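Local coordinates for single-stranded DNA-binding protein 1 (PDB 4DAM), which probably binds single-stranded DNA as a homotetramer, this chain comprising the OB-fold part of a longer protein, at residues A[21-26]-A[84-89]; A[40-45]-A[62-67]. The protein carries 1 engineered substitution. One frame throughout, in Å; residues are numbered along the deposited sequence.

Interaction 1. Residues A[21-26]-A[84-89]; sequences VGNVAT and GDPVVV
The seam closing the OB-fold barrel runs between Gly22 and Val87, where strand 17-33 meets strand 86-100. Gly22 and Val87 form an antiparallel hydrogen-bonded pair: Gly22 N donates to Val87 O at 3.0 Å, and Val87 N returns a bond to Gly22 O at 2.8 Å with an N-H...O angle of 170°. Gly22 O also accepts from Arg121 NH2, while Pro86 CA comes within 3.3 Å of the same Gly22 O in a CA-H...O contact. Pro86 faces Asn23 in a non-hydrogen-bonded pair, a position in which the ring nitrogen's missing hydrogen costs no bond to 21-26. The short strand segments 21-24 and 86-89 run antiparallel at 127°, a strong twist that fits a closed barrel better than a flat sheet. Beyond the last paired residues two more hydrogen bonds follow, Val24 N to Asp85 O at 2.9 Å and Gly84 N to Val24 O at 2.8 Å, extending the bonding into the residues before strand 86-100. Gly84 has a positive phi of 95°, at which any CB would collide with the preceding carbonyl oxygen, a constraint that only glycine escapes. Asp85 OD2 accepts from Ala82 N, holding the same segment. Val24 CG2, anti to the carbonyl carbon, is thereby directed at Val87 and meets its CG1 at 3.9 Å; Val24 also touches Phe41 of strand 36-51.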
loop_
_atom_site.group_PDB
_atom_site.type_symbol
_atom_site.label_atom_id
_atom_site.label_comp_id
_atom_site.label_asym_id
_atom_site.label_seq_id
_atom_site.Cartn_x
_atom_site.Cartn_y
_atom_site.Cartn_z
ATOM N N VAL A 21 8.640 6.280 -3.039
ATOM C CA VAL A 21 9.226 7.596 -2.809
ATOM C C VAL A 21 10.705 7.463 -3.083
ATOM O O VAL A 21 11.412 6.723 -2.395
ATOM C CB VAL A 21 8.956 8.039 -1.371
ATOM C CG1 VAL A 21 9.528 9.442 -1.128
ATOM C CG2 VAL A 21 7.455 8.000 -1.097
ATOM N N GLY A 22 11.187 8.145 -4.117
ATOM C CA GLY A 22 12.545 7.978 -4.508
ATOM C C GLY A 22 13.045 9.123 -5.351
ATOM O O GLY A 22 12.539 10.213 -5.278
ATOM N N ASN A 23 14.068 8.841 -6.138
ATOM C CA ASN A 23 14.666 9.832 -6.995
ATOM C C ASN A 23 14.670 9.397 -8.445
ATOM O O ASN A 23 14.889 8.230 -8.757
ATOM C CB ASN A 23 16.077 10.162 -6.516
ATOM C CG ASN A 23 16.052 10.854 -5.164
ATOM O OD1 ASN A 23 16.084 12.068 -5.073
ATOM N ND2 ASN A 23 15.936 10.085 -4.126
ATOM N N VAL A 24 14.419 10.363 -9.320
ATOM C CA VAL A 24 14.558 10.157 -10.755
ATOM C C VAL A 24 16.021 9.799 -11.054
ATOM O O VAL A 24 16.943 10.560 -10.728
ATOM C CB VAL A 24 14.091 11.372 -11.560
ATOM C CG1 VAL A 24 14.337 11.125 -13.069
ATOM C CG2 VAL A 24 12.621 11.724 -11.253
ATOM N N ALA A 25 16.239 8.634 -11.670
ATOM C CA ALA A 25 17.593 8.081 -11.811
ATOM C C ALA A 25 18.135 8.174 -13.233
ATOM O O ALA A 25 19.342 8.047 -13.454
ATOM C CB ALA A 25 17.616 6.637 -11.301
ATOM N N THR A 26 17.253 8.378 -14.195
ATOM C CA THR A 26 17.606 8.579 -15.607
ATOM C C THR A 26 16.790 9.706 -16.173
ATOM O O THR A 26 15.668 9.960 -15.701
ATOM C CB THR A 26 17.349 7.310 -16.480
ATOM O OG1 THR A 26 15.940 6.954 -16.486
ATOM C CG2 THR A 26 18.225 6.135 -15.991
ATOM N N GLY A 84 17.834 13.222 -10.587
ATOM C CA GLY A 84 18.070 13.688 -9.237
ATOM C C GLY A 84 16.838 14.154 -8.488
ATOM O O GLY A 84 16.869 14.229 -7.251
ATOM N N ASP A 85 15.740 14.438 -9.196
ATOM C CA ASP A 85 14.551 14.979 -8.551
ATOM C C ASP A 85 13.927 13.968 -7.578
ATOM O O ASP A 85 13.635 12.820 -7.963
ATOM C CB ASP A 85 13.469 15.326 -9.565
ATOM C CG ASP A 85 13.743 16.604 -10.331
ATOM O OD1 ASP A 85 14.683 17.352 -9.975
ATOM O OD2 ASP A 85 12.976 16.860 -11.290
ATOM N N PRO A 86 13.670 14.395 -6.336
ATOM C CA PRO A 86 12.910 13.539 -5.414
ATOM C C PRO A 86 11.440 13.560 -5.768
ATOM O O PRO A 86 10.850 14.629 -5.945
ATOM C CB PRO A 86 13.169 14.155 -4.046
ATOM C CG PRO A 86 13.534 15.549 -4.330
ATOM C CD PRO A 86 14.242 15.563 -5.645
ATOM N N VAL A 87 10.855 12.365 -5.928
ATOM C CA VAL A 87 9.476 12.262 -6.357
ATOM C C VAL A 87 8.724 11.211 -5.541
ATOM O O VAL A 87 9.334 10.316 -4.954
ATOM C CB VAL A 87 9.354 11.907 -7.862
ATOM C CG1 VAL A 87 9.913 13.036 -8.723
ATOM C CG2 VAL A 87 10.050 10.597 -8.181
ATOM N N VAL A 88 7.411 11.387 -5.496
ATOM C CA VAL A 88 6.497 10.380 -4.992
ATOM C C VAL A 88 5.690 9.861 -6.180
ATOM O O VAL A 88 5.145 10.651 -6.960
ATOM C CB VAL A 88 5.611 10.901 -3.849
ATOM C CG1 VAL A 88 4.970 12.245 -4.123
ATOM C CG2 VAL A 88 4.551 9.855 -3.482
ATOM N N VAL A 89 5.640 8.542 -6.313
ATOM C CA VAL A 89 4.965 7.885 -7.430
ATOM C C VAL A 89 3.947 6.902 -6.860
ATOM O O VAL A 89 4.296 6.078 -6.019
ATOM C CB VAL A 89 5.986 7.142 -8.335
ATOM C CG1 VAL A 89 5.273 6.332 -9.451
ATOM C CG2 VAL A 89 7.044 8.130 -8.900
#

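Interaction 2. Residues A[40-45]-A[62-67]; sequences RFRLAV and TNFFTV
Backbone pairing joins Phe41, Leu43 and Val45 to Val67, Phe65 and Asn63 in the long hairpin of strands 36-51 and 56-70. Each of these three antiparallel pairs exchanges two N-H...O bonds, six in all. In the central pair, Leu43 N lies 2.8 Å from Phe65 O and Phe65 N lies 2.9 Å from Leu43 O, both close to straight; the Asn63 N to Val45 O bond is more bent. CA-H...O contacts fill the intervening positions, as where Phe64 CA sits 3.3 Å from Leu43 O.

Apolar packing gathers on the face carrying Phe41, Leu43, Val45, Phe65 and Val67, which is the interior of the OB-fold barrel: Leu43 and Val67 also touch Val89 of strand 86-100, and Phe65 meets Ala108 and Ile110 of strand 103-112. Phe41 CG stands between the backbone N and carbonyl carbon (chi1 63°), which sets the ring alongside Val67; Val67 CB lies over one ring face, 3.9 Å from the centroid and 18° off the normal, a CH-pi contact. With an alanine in place of Phe41, Val67 CB and CG1 would probably lose the ring they lie against, opening a gap on the side of Pro28. Val67 CG2 reaches across to Leu43 CB at 3.7 Å, whereas Val45 CG2 approaches the edge of the Phe65 ring, 3.8 Å from CE1.

Charged and aromatic groups meet on the opposite face. The extended Arg42 chain lays its guanidinium nearly flat over Phe64, the planes 10° apart and NH2 3.3 Å from Phe64 CG, displaced toward the CB end. Thr62 CG2 covers the other face of that ring, so the ring is sandwiched between a methyl and the guanidinium, which probably limits its swing, while Thr62 OG1 bonds to Thr46 OG1.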
loop_
_atom_site.group_PDB
_atom_site.type_symbol
_atom_site.label_atom_id
_atom_site.label_comp_id
_atom_site.label_asym_id
_atom_site.label_seq_id
_atom_site.Cartn_x
_atom_site.Cartn_y
_atom_site.Cartn_z
ATOM N N ARG A 40 8.742 7.583 -19.871
ATOM C CA ARG A 40 9.324 6.565 -19.008
ATOM C C ARG A 40 10.572 7.125 -18.375
ATOM O O ARG A 40 11.289 7.942 -18.978
ATOM C CB ARG A 40 9.631 5.278 -19.748
ATOM C CG ARG A 40 10.650 5.368 -20.813
ATOM C CD ARG A 40 11.193 3.997 -21.156
ATOM N NE ARG A 40 11.953 4.079 -22.388
ATOM C CZ ARG A 40 13.252 4.334 -22.486
ATOM N NH1 ARG A 40 14.004 4.511 -21.407
ATOM N NH2 ARG A 40 13.805 4.400 -23.690
ATOM N N PHE A 41 10.809 6.704 -17.146
ATOM C CA PHE A 41 12.051 7.023 -16.452
ATOM C C PHE A 41 12.341 5.975 -15.404
ATOM O O PHE A 41 11.446 5.279 -14.928
ATOM C CB PHE A 41 12.038 8.429 -15.829
ATOM C CG PHE A 41 11.005 8.621 -14.770
ATOM C CD1 PHE A 41 11.327 8.457 -13.431
ATOM C CD2 PHE A 41 9.724 9.009 -15.107
ATOM C CE1 PHE A 41 10.356 8.640 -12.443
ATOM C CE2 PHE A 41 8.751 9.203 -14.130
ATOM C CZ PHE A 41 9.082 9.019 -12.800
ATOM N N ARG A 42 13.606 5.900 -15.010
ATOM C CA ARG A 42 14.014 5.006 -13.934
ATOM C C ARG A 42 13.893 5.714 -12.602
ATOM O O ARG A 42 14.255 6.869 -12.477
ATOM C CB ARG A 42 15.440 4.552 -14.168
ATOM C CG ARG A 42 15.970 3.445 -13.272
ATOM C CD ARG A 42 17.316 3.020 -13.859
ATOM N NE ARG A 42 17.978 1.919 -13.177
ATOM C CZ ARG A 42 17.621 0.642 -13.242
ATOM N NH1 ARG A 42 16.548 0.255 -13.932
ATOM N NH2 ARG A 42 18.337 -0.245 -12.576
ATOM N N LEU A 43 13.356 5.006 -11.616
ATOM C CA LEU A 43 13.173 5.516 -10.262
ATOM C C LEU A 43 13.997 4.672 -9.298
ATOM O O LEU A 43 13.905 3.438 -9.300
ATOM C CB LEU A 43 11.702 5.430 -9.854
ATOM C CG LEU A 43 11.325 5.924 -8.447
ATOM C CD1 LEU A 43 11.416 7.447 -8.361
ATOM C CD2 LEU A 43 9.926 5.432 -8.054
ATOM N N ALA A 44 14.792 5.338 -8.474
ATOM C CA ALA A 44 15.595 4.685 -7.426
ATOM C C ALA A 44 14.990 4.952 -6.064
ATOM O O ALA A 44 14.879 6.107 -5.648
ATOM C CB ALA A 44 17.033 5.193 -7.448
ATOM N N VAL A 45 14.636 3.874 -5.358
ATOM C CA VAL A 45 14.014 3.975 -4.052
ATOM C C VAL A 45 14.917 3.287 -3.024
ATOM O O VAL A 45 15.056 2.058 -3.027
ATOM C CB VAL A 45 12.608 3.322 -4.071
ATOM C CG1 VAL A 45 11.941 3.383 -2.700
ATOM C CG2 VAL A 45 11.733 3.917 -5.171
ATOM N N THR A 62 18.540 -0.599 -2.433
ATOM C CA THR A 62 17.887 0.257 -3.420
ATOM C C THR A 62 17.039 -0.574 -4.396
ATOM O O THR A 62 17.566 -1.435 -5.105
ATOM C CB THR A 62 18.898 1.115 -4.220
ATOM O OG1 THR A 62 19.569 2.006 -3.314
ATOM C CG2 THR A 62 18.172 1.912 -5.279
ATOM N N ASN A 63 15.735 -0.287 -4.422
ATOM C CA ASN A 63 14.823 -0.805 -5.426
ATOM C C ASN A 63 14.856 0.123 -6.641
ATOM O O ASN A 63 14.620 1.339 -6.513
ATOM C CB ASN A 63 13.369 -0.846 -4.923
ATOM C CG ASN A 63 13.050 -2.016 -3.982
ATOM O OD1 ASN A 63 12.064 -1.976 -3.204
ATOM N ND2 ASN A 63 13.840 -3.050 -4.047
ATOM N N PHE A 64 15.060 -0.442 -7.824
ATOM C CA PHE A 64 14.884 0.286 -9.081
ATOM C C PHE A 64 13.602 -0.131 -9.778
ATOM O O PHE A 64 13.294 -1.324 -9.861
ATOM C CB PHE A 64 16.057 0.061 -10.026
ATOM C CG PHE A 64 17.337 0.686 -9.531
ATOM C CD1 PHE A 64 18.233 -0.060 -8.772
ATOM C CD2 PHE A 64 17.611 2.026 -9.763
ATOM C CE1 PHE A 64 19.417 0.506 -8.301
ATOM C CE2 PHE A 64 18.800 2.585 -9.307
ATOM C CZ PHE A 64 19.684 1.824 -8.568
ATOM N N PHE A 65 12.877 0.868 -10.262
ATOM C CA PHE A 65 11.667 0.679 -11.041
ATOM C C PHE A 65 11.742 1.465 -12.329
ATOM O O PHE A 65 12.337 2.542 -12.385
ATOM C CB PHE A 65 10.440 1.181 -10.294
ATOM C CG PHE A 65 10.215 0.556 -8.957
ATOM C CD1 PHE A 65 10.724 1.131 -7.804
ATOM C CD2 PHE A 65 9.464 -0.604 -8.851
ATOM C CE1 PHE A 65 10.508 0.564 -6.572
ATOM C CE2 PHE A 65 9.250 -1.180 -7.622
ATOM C CZ PHE A 65 9.779 -0.601 -6.473
ATOM N N THR A 66 11.128 0.920 -13.373
ATOM C CA THR A 66 10.849 1.711 -14.567
ATOM C C THR A 66 9.436 2.244 -14.436
ATOM O O THR A 66 8.477 1.472 -14.301
ATOM C CB THR A 66 10.960 0.889 -15.844
ATOM O OG1 THR A 66 12.289 0.349 -15.923
ATOM C CG2 THR A 66 10.698 1.751 -17.057
ATOM N N VAL A 67 9.317 3.553 -14.417
ATOM C CA VAL A 67 8.040 4.221 -14.275
ATOM C C VAL A 67 7.533 4.675 -15.633
ATOM O O VAL A 67 8.242 5.327 -16.404
ATOM C CB VAL A 67 8.119 5.451 -13.333
ATOM C CG1 VAL A 67 6.767 6.144 -13.229
ATOM C CG2 VAL A 67 8.667 5.074 -11.954
#

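How the interactions relate
Interactions 1 and 2 lie on consecutive joints of one curved sheet, their centres about 8 Å apart. Segments 21-26 and 40-45 connect them: Asn23 N is 2.9 Å from Ala44 O, and Ala25 N is 2.8 Å from Arg42 O, both probable hydrogen bonds. Val87 and Leu43 meet inside the barrel, where Val87 CG2 comes 3.4 Å from Leu43 CD1. Both contacts are partly buried, but 40-45/62-67 covers more surface (655 against 387 Å²) and adds an outward guanidinium-aromatic pairing. At 21-26/84-89 four backbone hydrogen bonds dominate, with few side-chain contacts, and Val21 packs on Gln90 of a second subunit.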